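Local coordinates for protein glutathione S-transferase enzyme with thioredoxin-like domain (Xenorhabdus nematophila, PDB 4L8E) that binds glutathione and, as a member of the glutathione transferase family, probably catalyses attack of the glutathione thiol on electrophilic substrates, at residues L44-E48 with V49-Y53; I94-E98 with S99-L103; I191-Y194 with P195-C199. All blocks are in the same frame, centred on the assembly; numbering follows the deposited sequence.

Interaction 1: L44-E48 with V49-Y53; sequences LFLEE and VGLPY
The backbone carbonyl of Leu46 accepts two bonds where helix 37-49 runs out, one of 2.8 Å from Gly50 N and a weak one of 3.3 Å from Leu51 N, while Val49 N still makes a regular helical bond to Phe45 O. This is a glycine-terminated helix C-terminus, within the beta-alpha-beta crossover of the thioredoxin-like domain. Gly50, with a positive phi of 79°, is the first residue to leave the helix, and it turns the chain back toward strand 54-57.

Leu46 carries the apolar side of the turn through two branches. Its CD2 meets Leu51 CD2 at 3.9 Å, so that residues before and after Gly50 touch, and its CD1 lies over one face of the Tyr53 ring in a CH-pi contact, 3.9 Å from the centroid. One turn apart on the helix, Phe45 and Val49 lie side by side, with Phe45 CE1 3.7 Å from Val49 CG2. Outside the segments, Phe45 and Leu46 both rest on Leu106 of helix 99-110, and Glu48 forms a salt bridge with Arg223.

Tyr53 holds CG between its own backbone N and carbonyl carbon (chi1 64°), which turns the ring back across the last turn of the helix. Its hydroxyl thereby reaches Glu47, whose chain bends at chi2, and Tyr53 OH donates to the anti lone pair of Glu47 OE2 at 2.7 Å, with carboxylate and ring planes 76° apart.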
ATOM      1  N   LEU A  44     -16.351   8.384  -1.947  1.00 14.60           N
ATOM      2  CA  LEU A  44     -17.013   7.389  -2.805  1.00 14.19           C
ATOM      3  C   LEU A  44     -17.618   6.263  -1.971  1.00 14.12           C
ATOM      4  O   LEU A  44     -18.798   5.917  -2.159  1.00 16.07           O
ATOM      5  CB  LEU A  44     -16.042   6.793  -3.839  1.00 17.52           C
ATOM      6  CG  LEU A  44     -15.653   7.666  -5.030  1.00 19.34           C
ATOM      7  CD1 LEU A  44     -14.539   6.961  -5.842  1.00 20.34           C
ATOM      8  CD2 LEU A  44     -16.830   8.014  -5.962  1.00 19.71           C
ATOM      9  N   PHE A  45     -16.812   5.690  -1.073  1.00 14.93           N
ATOM     10  CA  PHE A  45     -17.267   4.599  -0.237  1.00 13.44           C
ATOM     11  C   PHE A  45     -18.465   5.065   0.607  1.00 16.39           C
ATOM     12  O   PHE A  45     -19.483   4.413   0.632  1.00 15.96           O
ATOM     13  CB  PHE A  45     -16.171   4.062   0.672  1.00 13.97           C
ATOM     14  CG  PHE A  45     -16.630   2.913   1.502  1.00 14.49           C
ATOM     15  CD1 PHE A  45     -17.345   3.139   2.668  1.00 14.73           C
ATOM     16  CD2 PHE A  45     -16.433   1.622   1.096  1.00 15.55           C
ATOM     17  CE1 PHE A  45     -17.823   2.086   3.412  1.00 16.77           C
ATOM     18  CE2 PHE A  45     -16.908   0.583   1.833  1.00 16.82           C
ATOM     19  CZ  PHE A  45     -17.618   0.818   2.995  1.00 17.75           C
ATOM     20  N   LEU A  46     -18.334   6.201   1.273  1.00 15.76           N
ATOM     21  CA  LEU A  46     -19.381   6.658   2.203  1.00 14.52           C
ATOM     22  C   LEU A  46     -20.680   6.980   1.457  1.00 15.52           C
ATOM     23  O   LEU A  46     -21.794   6.734   1.958  1.00 16.47           O
ATOM     24  CB  LEU A  46     -18.879   7.869   3.003  1.00 14.10           C
ATOM     25  CG  LEU A  46     -17.750   7.503   3.991  1.00 15.52           C
ATOM     26  CD1 LEU A  46     -17.055   8.767   4.469  1.00 17.54           C
ATOM     27  CD2 LEU A  46     -18.286   6.709   5.163  1.00 18.13           C
ATOM     28  N   GLU A  47     -20.556   7.554   0.274  1.00 15.66           N
ATOM     29  CA  GLU A  47     -21.720   7.859  -0.542  1.00 16.94           C
ATOM     30  C   GLU A  47     -22.417   6.592  -1.091  1.00 17.64           C
ATOM     31  O   GLU A  47     -23.645   6.560  -1.216  1.00 19.36           O
ATOM     32  CB  GLU A  47     -21.350   8.791  -1.683  1.00 19.85           C
ATOM     33  CG  GLU A  47     -21.004  10.225  -1.237  1.00 17.11           C
ATOM     34  CD  GLU A  47     -22.165  10.994  -0.613  1.00 20.16           C
ATOM     35  OE1 GLU A  47     -23.333  10.766  -0.994  1.00 20.32           O
ATOM     36  OE2 GLU A  47     -21.884  11.886   0.229  1.00 22.54           O
ATOM     37  N   GLU A  48     -21.627   5.566  -1.409  1.00 18.63           N
ATOM     38  CA  GLU A  48     -22.191   4.275  -1.826  1.00 17.78           C
ATOM     39  C   GLU A  48     -23.014   3.628  -0.707  1.00 18.32           C
ATOM     40  O   GLU A  48     -24.101   3.094  -0.950  1.00 21.53           O
ATOM     41  CB  GLU A  48     -21.083   3.305  -2.257  1.00 17.86           C
ATOM     42  CG  GLU A  48     -20.364   3.673  -3.531  1.00 18.81           C
ATOM     43  CD  GLU A  48     -21.155   3.385  -4.814  1.00 21.65           C
ATOM     44  OE1 GLU A  48     -22.311   2.878  -4.775  1.00 21.76           O
ATOM     45  OE2 GLU A  48     -20.599   3.683  -5.897  1.00 25.34           O
ATOM     46  N   VAL A  49     -22.515   3.687   0.521  0.65 17.79           N
ATOM     47  CA  VAL A  49     -23.191   3.016   1.621  0.65 19.03           C
ATOM     48  C   VAL A  49     -24.288   3.887   2.230  0.65 22.19           C
ATOM     49  O   VAL A  49     -25.272   3.374   2.744  0.65 23.71           O
ATOM     50  CB  VAL A  49     -22.192   2.598   2.709  0.65 20.45           C
ATOM     51  CG1 VAL A  49     -22.920   2.070   3.923  0.65 28.56           C
ATOM     52  CG2 VAL A  49     -21.257   1.562   2.172  0.65 19.44           C
ATOM     53  N   GLY A  50     -24.117   5.205   2.157  1.00 22.47           N
ATOM     54  CA  GLY A  50     -25.053   6.123   2.800  1.00 19.51           C
ATOM     55  C   GLY A  50     -24.803   6.250   4.290  1.00 18.09           C
ATOM     56  O   GLY A  50     -25.733   6.510   5.069  1.00 24.38           O
ATOM     57  N   LEU A  51     -23.549   6.058   4.688  1.00 20.00           N
ATOM     58  CA  LEU A  51     -23.165   6.160   6.088  1.00 21.86           C
ATOM     59  C   LEU A  51     -22.981   7.637   6.402  1.00 20.54           C
ATOM     60  O   LEU A  51     -22.251   8.324   5.693  1.00 20.73           O
ATOM     61  CB  LEU A  51     -21.839   5.417   6.290  1.00 27.68           C
ATOM     62  CG  LEU A  51     -21.451   4.935   7.673  1.00 37.44           C
ATOM     63  CD1 LEU A  51     -22.472   3.951   8.218  1.00 44.13           C
ATOM     64  CD2 LEU A  51     -20.072   4.297   7.587  1.00 29.13           C
ATOM     65  N   PRO A  52     -23.653   8.143   7.448  1.00 21.79           N
ATOM     66  CA  PRO A  52     -23.451   9.566   7.752  1.00 25.85           C
ATOM     67  C   PRO A  52     -22.019   9.906   8.093  1.00 26.43           C
ATOM     68  O   PRO A  52     -21.340   9.149   8.806  1.00 23.21           O
ATOM     69  CB  PRO A  52     -24.345   9.801   8.974  1.00 26.94           C
ATOM     70  CG  PRO A  52     -25.294   8.679   9.005  1.00 34.55           C
ATOM     71  CD  PRO A  52     -24.602   7.511   8.378  1.00 27.45           C
ATOM     72  N   TYR A  53     -21.561  11.043   7.590  1.00 22.20           N
ATOM     73  CA  TYR A  53     -20.236  11.553   7.910  1.00 20.53           C
ATOM     74  C   TYR A  53     -20.171  13.065   7.949  1.00 24.02           C
ATOM     75  O   TYR A  53     -20.988  13.752   7.341  1.00 25.87           O
ATOM     76  CB  TYR A  53     -19.199  11.027   6.919  1.00 19.17           C
ATOM     77  CG  TYR A  53     -19.354  11.458   5.474  1.00 19.04           C
ATOM     78  CD1 TYR A  53     -20.266  10.832   4.622  1.00 19.04           C
ATOM     79  CD2 TYR A  53     -18.536  12.435   4.937  1.00 21.72           C
ATOM     80  CE1 TYR A  53     -20.360  11.197   3.275  1.00 19.56           C
ATOM     81  CE2 TYR A  53     -18.641  12.815   3.616  1.00 21.19           C
ATOM     82  CZ  TYR A  53     -19.542  12.176   2.783  1.00 18.43           C
ATOM     83  OH  TYR A  53     -19.610  12.562   1.459  1.00 22.18           O
TER

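Interaction 2: I94-E98 with S99-L103; sequences ISIFE and SGAIL. With GSH (glutathione), chain C.
Glu98, a residue other than glycine, takes a positive phi of 81° at the N-cap position of helix 99-110, and from there its backbone O accepts the N-H of Ile102 at 3.0 Å. In this thioredoxin-like domain the sharp bend between strand and helix contributes to a glutathione site that Gln65, Lys78 and Ile79 help complete. This unusual backbone conformation places the Glu98 side chain and the first helical N-H groups around the same end of the ligand.

The alpha-carboxylate of the gamma-glutamyl group is gripped at both oxygens. Ser99 N donates to O11 of the glutathione at 2.8 Å, and Ser99 OG, set between its own backbone N and carbonyl carbon (chi1 63°), donates to O12 at 2.5 Å. The alpha-amino N1 of the ligand in turn gives a bond of 2.8 Å to Glu98 OE1. A water ties the parts together: it accepts from Gly100 N at 2.9 Å and donates to both Glu98 OE1 and glutathione O12. With Ser99 N bound directly and Gly100 N through the water, the helix start probably helps stabilise the carboxylate. Lys41 NZ is also hydrogen-bonded to Ser99 OG.

Inside the bend, aliphatic groups pack together. Ile96 CG2 meets Ala101 CB at 3.9 Å and Ile102 CG1 at 3.8 Å, the two isoleucine side chains running antiparallel where they meet. Strand 94-97 pairs with strand 81-84, Ile102 also packs on Ile42 of helix 37-49, and Phe97 meets Trp127 of the second subunit edge-to-face.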
ATOM      1  N   ILE A  94     -11.989   5.429  17.485  1.00 19.66           N
ATOM      2  CA  ILE A  94     -10.909   4.833  16.724  1.00 18.42           C
ATOM      3  C   ILE A  94     -10.526   5.771  15.606  1.00 20.13           C
ATOM      4  O   ILE A  94     -11.371   6.164  14.790  1.00 19.43           O
ATOM      5  CB  ILE A  94     -11.332   3.485  16.105  1.00 21.33           C
ATOM      6  CG1 ILE A  94     -11.585   2.445  17.199  1.00 24.93           C
ATOM      7  CG2 ILE A  94     -10.290   3.014  15.116  1.00 21.58           C
ATOM      8  CD1 ILE A  94     -12.076   1.073  16.664  1.00 25.81           C
ATOM      9  N   SER A  95      -9.250   6.151  15.565  1.00 19.19           N
ATOM     10  CA  SER A  95      -8.754   7.002  14.495  1.00 16.21           C
ATOM     11  C   SER A  95      -7.923   6.170  13.540  1.00 17.61           C
ATOM     12  O   SER A  95      -7.167   5.269  13.958  1.00 17.29           O
ATOM     13  CB  SER A  95      -7.923   8.170  15.028  1.00 22.97           C
ATOM     14  OG  SER A  95      -6.743   7.726  15.649  1.00 31.33           O
ATOM     15  N   ILE A  96      -8.062   6.480  12.263  1.00 14.27           N
ATOM     16  CA  ILE A  96      -7.360   5.722  11.210  1.00 11.56           C
ATOM     17  C   ILE A  96      -6.851   6.628  10.111  1.00 13.88           C
ATOM     18  O   ILE A  96      -7.609   7.446   9.574  1.00 15.03           O
ATOM     19  CB  ILE A  96      -8.277   4.689  10.553  1.00 12.26           C
ATOM     20  CG1 ILE A  96      -9.151   3.971  11.584  1.00 15.27           C
ATOM     21  CG2 ILE A  96      -7.464   3.694   9.701  1.00 16.00           C
ATOM     22  CD1 ILE A  96     -10.208   3.039  10.926  1.00 18.60           C
ATOM     23  N   PHE A  97      -5.568   6.496   9.763  1.00 15.09           N
ATOM     24  CA  PHE A  97      -5.067   7.088   8.532  1.00 13.29           C
ATOM     25  C   PHE A  97      -4.693   5.968   7.550  1.00 13.88           C
ATOM     26  O   PHE A  97      -4.705   4.789   7.923  1.00 13.23           O
ATOM     27  CB  PHE A  97      -3.898   8.067   8.782  1.00 14.04           C
ATOM     28  CG  PHE A  97      -2.637   7.433   9.243  1.00 15.44           C
ATOM     29  CD1 PHE A  97      -2.419   7.185  10.586  1.00 17.56           C
ATOM     30  CD2 PHE A  97      -1.633   7.098   8.339  1.00 14.17           C
ATOM     31  CE1 PHE A  97      -1.257   6.587  11.029  1.00 18.28           C
ATOM     32  CE2 PHE A  97      -0.473   6.491   8.779  1.00 15.38           C
ATOM     33  CZ  PHE A  97      -0.273   6.233  10.124  1.00 16.70           C
ATOM     34  N   GLU A  98      -4.378   6.365   6.310  1.00 12.79           N
ATOM     35  CA  GLU A  98      -4.162   5.492   5.149  1.00 12.61           C
ATOM     36  C   GLU A  98      -5.483   5.081   4.520  1.00 11.94           C
ATOM     37  O   GLU A  98      -6.272   4.347   5.100  1.00 13.47           O
ATOM     38  CB  GLU A  98      -3.294   4.248   5.435  1.00 12.34           C
ATOM     39  CG  GLU A  98      -1.843   4.562   5.669  1.00 12.89           C
ATOM     40  CD  GLU A  98      -1.136   5.153   4.441  1.00 14.94           C
ATOM     41  OE1 GLU A  98      -1.437   4.741   3.296  1.00 14.85           O
ATOM     42  OE2 GLU A  98      -0.239   5.997   4.638  1.00 15.10           O
ATOM     43  N   SER A  99      -5.703   5.555   3.299  1.00 13.73           N
ATOM     44  CA  SER A  99      -6.948   5.277   2.597  1.00  9.86           C
ATOM     45  C   SER A  99      -7.251   3.791   2.508  1.00 11.97           C
ATOM     46  O   SER A  99      -8.387   3.398   2.654  1.00 12.41           O
ATOM     47  CB  SER A  99      -6.967   5.911   1.205  1.00 12.65           C
ATOM     48  OG  SER A  99      -5.970   5.402   0.336  1.00 12.78           O
ATOM     49  N   GLY A 100      -6.221   2.963   2.298  1.00 10.76           N
ATOM     50  CA  GLY A 100      -6.419   1.514   2.222  1.00 13.39           C
ATOM     51  C   GLY A 100      -6.931   0.909   3.512  1.00 13.64           C
ATOM     52  O   GLY A 100      -7.857   0.074   3.490  1.00 13.31           O
ATOM     53  N   ALA A 101      -6.352   1.326   4.644  1.00 12.87           N
ATOM     54  CA  ALA A 101      -6.781   0.891   5.944  1.00 13.51           C
ATOM     55  C   ALA A 101      -8.201   1.366   6.266  1.00 11.16           C
ATOM     56  O   ALA A 101      -8.967   0.644   6.907  1.00 13.79           O
ATOM     57  CB  ALA A 101      -5.831   1.383   7.022  1.00 13.99           C
ATOM     58  N   ILE A 102      -8.524   2.588   5.867  1.00 12.29           N
ATOM     59  CA  ILE A 102      -9.864   3.139   6.100  1.00 10.36           C
ATOM     60  C   ILE A 102     -10.892   2.372   5.301  1.00 12.45           C
ATOM     61  O   ILE A 102     -11.947   2.009   5.814  1.00 14.72           O
ATOM     62  CB  ILE A 102      -9.912   4.620   5.714  1.00 12.38           C
ATOM     63  CG1 ILE A 102      -8.975   5.408   6.628  1.00 13.83           C
ATOM     64  CG2 ILE A 102     -11.345   5.163   5.788  1.00 16.16           C
ATOM     65  CD1 ILE A 102      -8.712   6.833   6.145  1.00 13.48           C
ATOM     66  N   LEU A 103     -10.585   2.104   4.037  1.00 11.86           N
ATOM     67  CA  LEU A 103     -11.505   1.349   3.198  1.00 12.20           C
ATOM     68  C   LEU A 103     -11.760  -0.042   3.776  1.00 13.08           C
ATOM     69  O   LEU A 103     -12.894  -0.507   3.807  1.00 13.86           O
ATOM     70  CB  LEU A 103     -11.006   1.271   1.741  1.00 12.23           C
ATOM     71  CG  LEU A 103     -11.111   2.561   0.920  1.00 11.58           C
ATOM     72  CD1 LEU A 103     -10.417   2.372  -0.415  1.00 14.59           C
ATOM     73  CD2 LEU A 103     -12.548   2.993   0.718  1.00 14.95           C
TER
HETATM   74  N1  GSH C 302      -0.861   6.357   1.085  1.00 12.16           N
HETATM   75  CA1 GSH C 302      -1.724   7.464   1.486  1.00 12.37           C
HETATM   76  C1  GSH C 302      -3.163   7.027   1.441  1.00 13.97           C
HETATM   77  O11 GSH C 302      -4.019   7.548   2.227  1.00 13.00           O
HETATM   78  O12 GSH C 302      -3.541   6.104   0.638  1.00 15.91           O
HETATM   79  CB1 GSH C 302      -1.492   8.653   0.594  1.00 13.36           C
HETATM   80  CG1 GSH C 302      -2.248   9.888   1.055  1.00 12.94           C
HETATM   81  CD1 GSH C 302      -1.777  11.131   0.331  1.00 14.70           C
HETATM   82  OE1 GSH C 302      -0.878  11.129  -0.495  1.00 14.05           O
HETATM   83  N2  GSH C 302      -2.425  12.344   0.705  1.00 14.41           N
HETATM   84  CA2 GSH C 302      -2.106  13.597   0.130  1.00 14.75           C
HETATM   85  C2  GSH C 302      -1.725  14.519   1.260  1.00 16.36           C
HETATM   86  O2  GSH C 302      -2.371  14.634   2.325  1.00 15.09           O
HETATM   87  CB2 GSH C 302      -3.253  14.220  -0.595  1.00 13.62           C
HETATM   88  SG2 GSH C 302      -3.865  13.137  -1.858  1.00 20.44           S
HETATM   89  N3  GSH C 302      -0.527  15.273   1.089  1.00 16.55           N
HETATM   90  CA3 GSH C 302      -0.135  16.179   2.150  1.00 16.24           C
HETATM   91  C3  GSH C 302       1.347  16.248   2.250  1.00 24.09           C
HETATM   92  O31 GSH C 302       1.834  17.162   2.959  1.00 21.11           O
HETATM   93  O32 GSH C 302       2.076  15.402   1.648  1.00 21.09           O
HETATM   94  O   HOH W   1      -3.422   3.446   1.802  1.00 13.54           O

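Interaction 3: I191-Y194 with P195-C199; sequences IAVY and PWAKC. With GSH (glutathione), chain B; GSH (glutathione), chain D.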
ATOM      1  N   ILE A 191     -12.941   1.223  -6.013  1.00 13.51           N
ATOM      2  CA  ILE A 191     -13.070   2.534  -5.373  1.00 12.48           C
ATOM      3  C   ILE A 191     -11.687   3.155  -5.158  1.00 14.22           C
ATOM      4  O   ILE A 191     -11.511   4.368  -5.335  1.00 14.48           O
ATOM      5  CB  ILE A 191     -13.849   2.416  -4.042  1.00 12.81           C
ATOM      6  CG1 ILE A 191     -15.311   2.028  -4.309  1.00 14.74           C
ATOM      7  CG2 ILE A 191     -13.655   3.666  -3.204  1.00 12.78           C
ATOM      8  CD1 ILE A 191     -16.055   1.579  -3.061  1.00 16.75           C
ATOM      9  N   ALA A 192     -10.702   2.337  -4.797  1.00 13.92           N
ATOM     10  CA  ALA A 192      -9.350   2.831  -4.588  1.00 12.64           C
ATOM     11  C   ALA A 192      -8.697   3.306  -5.899  1.00 14.05           C
ATOM     12  O   ALA A 192      -7.981   4.325  -5.916  1.00 13.33           O
ATOM     13  CB  ALA A 192      -8.489   1.767  -3.925  1.00 12.71           C
ATOM     14  N   VAL A 193      -8.937   2.584  -6.978  1.00 14.05           N
ATOM     15  CA  VAL A 193      -8.299   2.864  -8.264  1.00 12.78           C
ATOM     16  C   VAL A 193      -8.961   4.025  -9.007  1.00 14.57           C
ATOM     17  O   VAL A 193      -8.292   4.866  -9.622  1.00 15.69           O
ATOM     18  CB  VAL A 193      -8.275   1.615  -9.150  1.00 13.51           C
ATOM     19  CG1 VAL A 193      -7.727   1.906 -10.551  1.00 17.22           C
ATOM     20  CG2 VAL A 193      -7.378   0.536  -8.494  1.00 12.46           C
ATOM     21  N   TYR A 194     -10.275   4.102  -8.942  1.00 14.40           N
ATOM     22  CA  TYR A 194     -10.978   5.061  -9.776  1.00 13.85           C
ATOM     23  C   TYR A 194     -10.498   6.517  -9.687  1.00 12.51           C
ATOM     24  O   TYR A 194     -10.311   7.165 -10.696  1.00 15.55           O
ATOM     25  CB  TYR A 194     -12.504   4.972  -9.573  1.00 14.92           C
ATOM     26  CG  TYR A 194     -13.273   5.981 -10.371  1.00 15.22           C
ATOM     27  CD1 TYR A 194     -13.609   5.745 -11.705  1.00 15.44           C
ATOM     28  CD2 TYR A 194     -13.647   7.186  -9.819  1.00 14.95           C
ATOM     29  CE1 TYR A 194     -14.309   6.662 -12.455  1.00 17.76           C
ATOM     30  CE2 TYR A 194     -14.353   8.125 -10.571  1.00 17.64           C
ATOM     31  CZ  TYR A 194     -14.682   7.860 -11.878  1.00 19.94           C
ATOM     32  OH  TYR A 194     -15.386   8.791 -12.587  1.00 23.13           O
ATOM     33  N   PRO A 195     -10.325   7.059  -8.475  1.00 14.50           N
ATOM     34  CA  PRO A 195      -9.970   8.480  -8.418  1.00 15.35           C
ATOM     35  C   PRO A 195      -8.615   8.787  -9.036  1.00 15.43           C
ATOM     36  O   PRO A 195      -8.416   9.935  -9.474  1.00 16.10           O
ATOM     37  CB  PRO A 195      -9.966   8.769  -6.909  1.00 18.44           C
ATOM     38  CG  PRO A 195     -10.887   7.727  -6.338  1.00 14.87           C
ATOM     39  CD  PRO A 195     -10.621   6.507  -7.149  1.00 15.34           C
ATOM     40  N   TRP A 196      -7.744   7.792  -9.098  1.00 17.36           N
ATOM     41  CA  TRP A 196      -6.448   7.928  -9.747  1.00 14.10           C
ATOM     42  C   TRP A 196      -6.548   7.738 -11.255  1.00 15.89           C
ATOM     43  O   TRP A 196      -6.006   8.521 -12.023  1.00 17.51           O
ATOM     44  CB  TRP A 196      -5.447   6.941  -9.135  1.00 12.37           C
ATOM     45  CG  TRP A 196      -4.859   7.477  -7.852  1.00 14.36           C
ATOM     46  CD1 TRP A 196      -5.242   7.177  -6.561  1.00 13.79           C
ATOM     47  CD2 TRP A 196      -3.832   8.462  -7.743  1.00 13.61           C
ATOM     48  NE1 TRP A 196      -4.488   7.908  -5.670  1.00 13.76           N
ATOM     49  CE2 TRP A 196      -3.616   8.698  -6.368  1.00 13.62           C
ATOM     50  CE3 TRP A 196      -3.068   9.173  -8.677  1.00 14.13           C
ATOM     51  CZ2 TRP A 196      -2.679   9.613  -5.916  1.00 15.63           C
ATOM     52  CZ3 TRP A 196      -2.161  10.072  -8.226  1.00 14.45           C
ATOM     53  CH2 TRP A 196      -1.942  10.272  -6.852  1.00 17.88           C
ATOM     54  N   ALA A 197      -7.275   6.710 -11.680  1.00 17.02           N
ATOM     55  CA  ALA A 197      -7.460   6.469 -13.116  1.00 17.93           C
ATOM     56  C   ALA A 197      -8.235   7.597 -13.808  1.00 18.27           C
ATOM     57  O   ALA A 197      -8.004   7.860 -14.988  1.00 19.92           O
ATOM     58  CB  ALA A 197      -8.145   5.143 -13.337  1.00 15.92           C
ATOM     59  N   LYS A 198      -9.145   8.259 -13.075  1.00 16.34           N
ATOM     60  CA  LYS A 198      -9.932   9.384 -13.567  1.00 20.84           C
ATOM     61  C   LYS A 198      -9.035  10.534 -13.989  1.00 19.15           C
ATOM     62  O   LYS A 198      -9.420  11.393 -14.804  1.00 23.59           O
ATOM     63  CB  LYS A 198     -10.936   9.848 -12.472  1.00 19.09           C
ATOM     64  CG  LYS A 198     -11.377  11.302 -12.528  1.00 42.96           C
ATOM     65  CD  LYS A 198     -12.710  11.520 -11.818  1.00 37.28           C
ATOM     66  CE  LYS A 198     -13.223  12.956 -11.983  1.00 45.35           C
ATOM     67  NZ  LYS A 198     -12.182  13.967 -11.603  1.00 61.88           N
ATOM     68  N   CYS A 199      -7.823  10.540 -13.449  1.00 19.28           N
ATOM     69  CA  CYS A 199      -6.863  11.592 -13.695  1.00 19.36           C
ATOM     70  C   CYS A 199      -5.881  11.268 -14.821  1.00 20.23           C
ATOM     71  O   CYS A 199      -4.865  11.944 -14.960  1.00 22.31           O
ATOM     72  CB  CYS A 199      -6.092  11.916 -12.419  1.00 23.82           C
ATOM     73  SG  CYS A 199      -7.118  12.667 -11.110  1.00 26.30           S
TER
HETATM   74  N1  GSH B 301       4.267  16.150  -0.509  1.00 25.27           N
HETATM   75  CA1 GSH B 301       3.575  15.628  -1.626  1.00 27.91           C
HETATM   76  C1  GSH B 301       4.519  15.547  -2.793  1.00 43.39           C
HETATM   77  O11 GSH B 301       5.522  16.325  -2.857  1.00 37.00           O
HETATM   78  O12 GSH B 301       4.298  14.710  -3.726  1.00 37.30           O
HETATM   79  CB1 GSH B 301       2.454  16.533  -1.962  1.00 23.03           C
HETATM   80  CG1 GSH B 301       1.650  16.073  -3.162  1.00 23.10           C
HETATM   81  CD1 GSH B 301       0.716  14.934  -2.808  1.00 21.86           C
HETATM   82  OE1 GSH B 301       0.334  14.768  -1.671  1.00 22.69           O
HETATM   83  N2  GSH B 301       0.307  14.039  -3.874  1.00 21.84           N
HETATM   84  CA2 GSH B 301      -0.576  12.949  -3.619  1.00 18.94           C
HETATM   85  C2  GSH B 301       0.175  11.666  -3.941  1.00 17.37           C
HETATM   86  O2  GSH B 301       1.026  11.581  -4.839  1.00 19.79           O
HETATM   87  CB2 GSH B 301      -1.793  13.015  -4.465  1.00 22.49           C
HETATM   88  SG2 GSH B 301      -2.818  14.420  -4.005  1.00 30.91           S
HETATM   89  N3  GSH B 301      -0.087  10.509  -3.156  1.00 17.63           N
HETATM   90  CA3 GSH B 301       0.634   9.298  -3.463  1.00 17.61           C
HETATM   91  C3  GSH B 301      -0.187   8.131  -3.082  1.00 18.65           C
HETATM   92  O31 GSH B 301      -1.441   8.223  -3.094  1.00 17.29           O
HETATM   93  O32 GSH B 301       0.402   7.064  -2.746  1.00 17.48           O
HETATM   94  CG1 GSH D 303      -9.508  16.841  -7.677  1.00 42.21           C
HETATM   95  CD1 GSH D 303      -8.541  15.772  -8.173  1.00 44.20           C
HETATM   96  OE1 GSH D 303      -8.838  14.582  -8.086  1.00 28.04           O
HETATM   97  N2  GSH D 303      -7.270  16.239  -8.757  1.00 47.36           N
HETATM   98  CA2 GSH D 303      -6.249  15.368  -9.260  1.00 41.15           C
HETATM   99  C2  GSH D 303      -5.003  15.566  -8.418  1.00 45.58           C
HETATM  100  O2  GSH D 303      -3.940  15.039  -8.774  1.00 53.94           O
HETATM  101  CB2 GSH D 303      -5.948  15.635 -10.706  1.00 45.20           C
HETATM  102  SG2 GSH D 303      -7.198  14.879 -11.725  1.00 49.81           S
HETATM  103  N3  GSH D 303      -5.035  16.361  -7.184  1.00 43.74           N
HETATM  104  CA3 GSH D 303      -3.825  16.503  -6.376  1.00 55.11           C
HETATM  105  C3  GSH D 303      -2.754  17.351  -6.986  1.00 62.61           C
HETATM  106  O31 GSH D 303      -1.586  17.283  -6.517  1.00 59.17           O
HETATM  107  O32 GSH D 303      -2.997  18.129  -7.944  1.00 69.76           O
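Helix 188-197 of the C-terminal, all-helical domain of this glutathione transferase fold is kinked by a proline, and the kink is written in the contacts between Ile191 and Pro195. Pro195 has no N-H to give to the preceding turn; its ring carbon CD instead lies 2.9 Å from Ile191 O, and the ring packs against the preceding turn, Ile191 to Tyr194. The next N-H is displaced too: Trp196 N makes a weak bond of 3.0 Å to Val193 O, so the buried Ala192 O is left without a hydrogen-bonding partner. Regular helical bonding resumes at once, with a nearly straight bond from Ala197 N to Val193 O (N-H...O angle 172°) and another from Lys198 N to Tyr194 O.

The side chains fan out around this bend. With CG of Tyr194 anti to the backbone N (chi1 178°), the ring is turned so that Lys198 on the next turn passes over it: Lys198 CB lies loosely over one face, 4.2 Å above the plane and toward the rim, and farther along Lys198 CD comes within 3.9 Å of Tyr194 OH. Pro195 crosses Tyr194 at about a right angle, CD against CB at 3.4 Å.

Trp196 and Cys199 belong to glutathione pockets seen in the crystal. The indole is fixed by a bond from NE1 to Asn38 OD1 and meets the ring of His143. In an oblique approach to the indole, O31 of glutathione chain B comes to 3.4 Å from Trp196 CZ2.

In the fold
From the N terminus, interaction 1 ends helix 37-49 and turns the chain into strand 54-57; interaction 2 follows, passing from the edge strand 94-97 into helix 99-110; interaction 3 comes last, far along the chain in helix 188-197. Each joins directly consecutive residues, so none closes a long loop, and the three stand in series without nesting or crossing. Space brings them together. Phe45 packs on Leu103, joining interactions 1 and 2 inside the thioredoxin-like domain, while Leu44 against Pro195 and Leu103 against Ala192 carry both across to the C-terminal helices. Ile191 touches Leu44 and Phe45 of helix 37-49 and Leu103 of helix 99-110, making the interdomain seam a shared apolar layer.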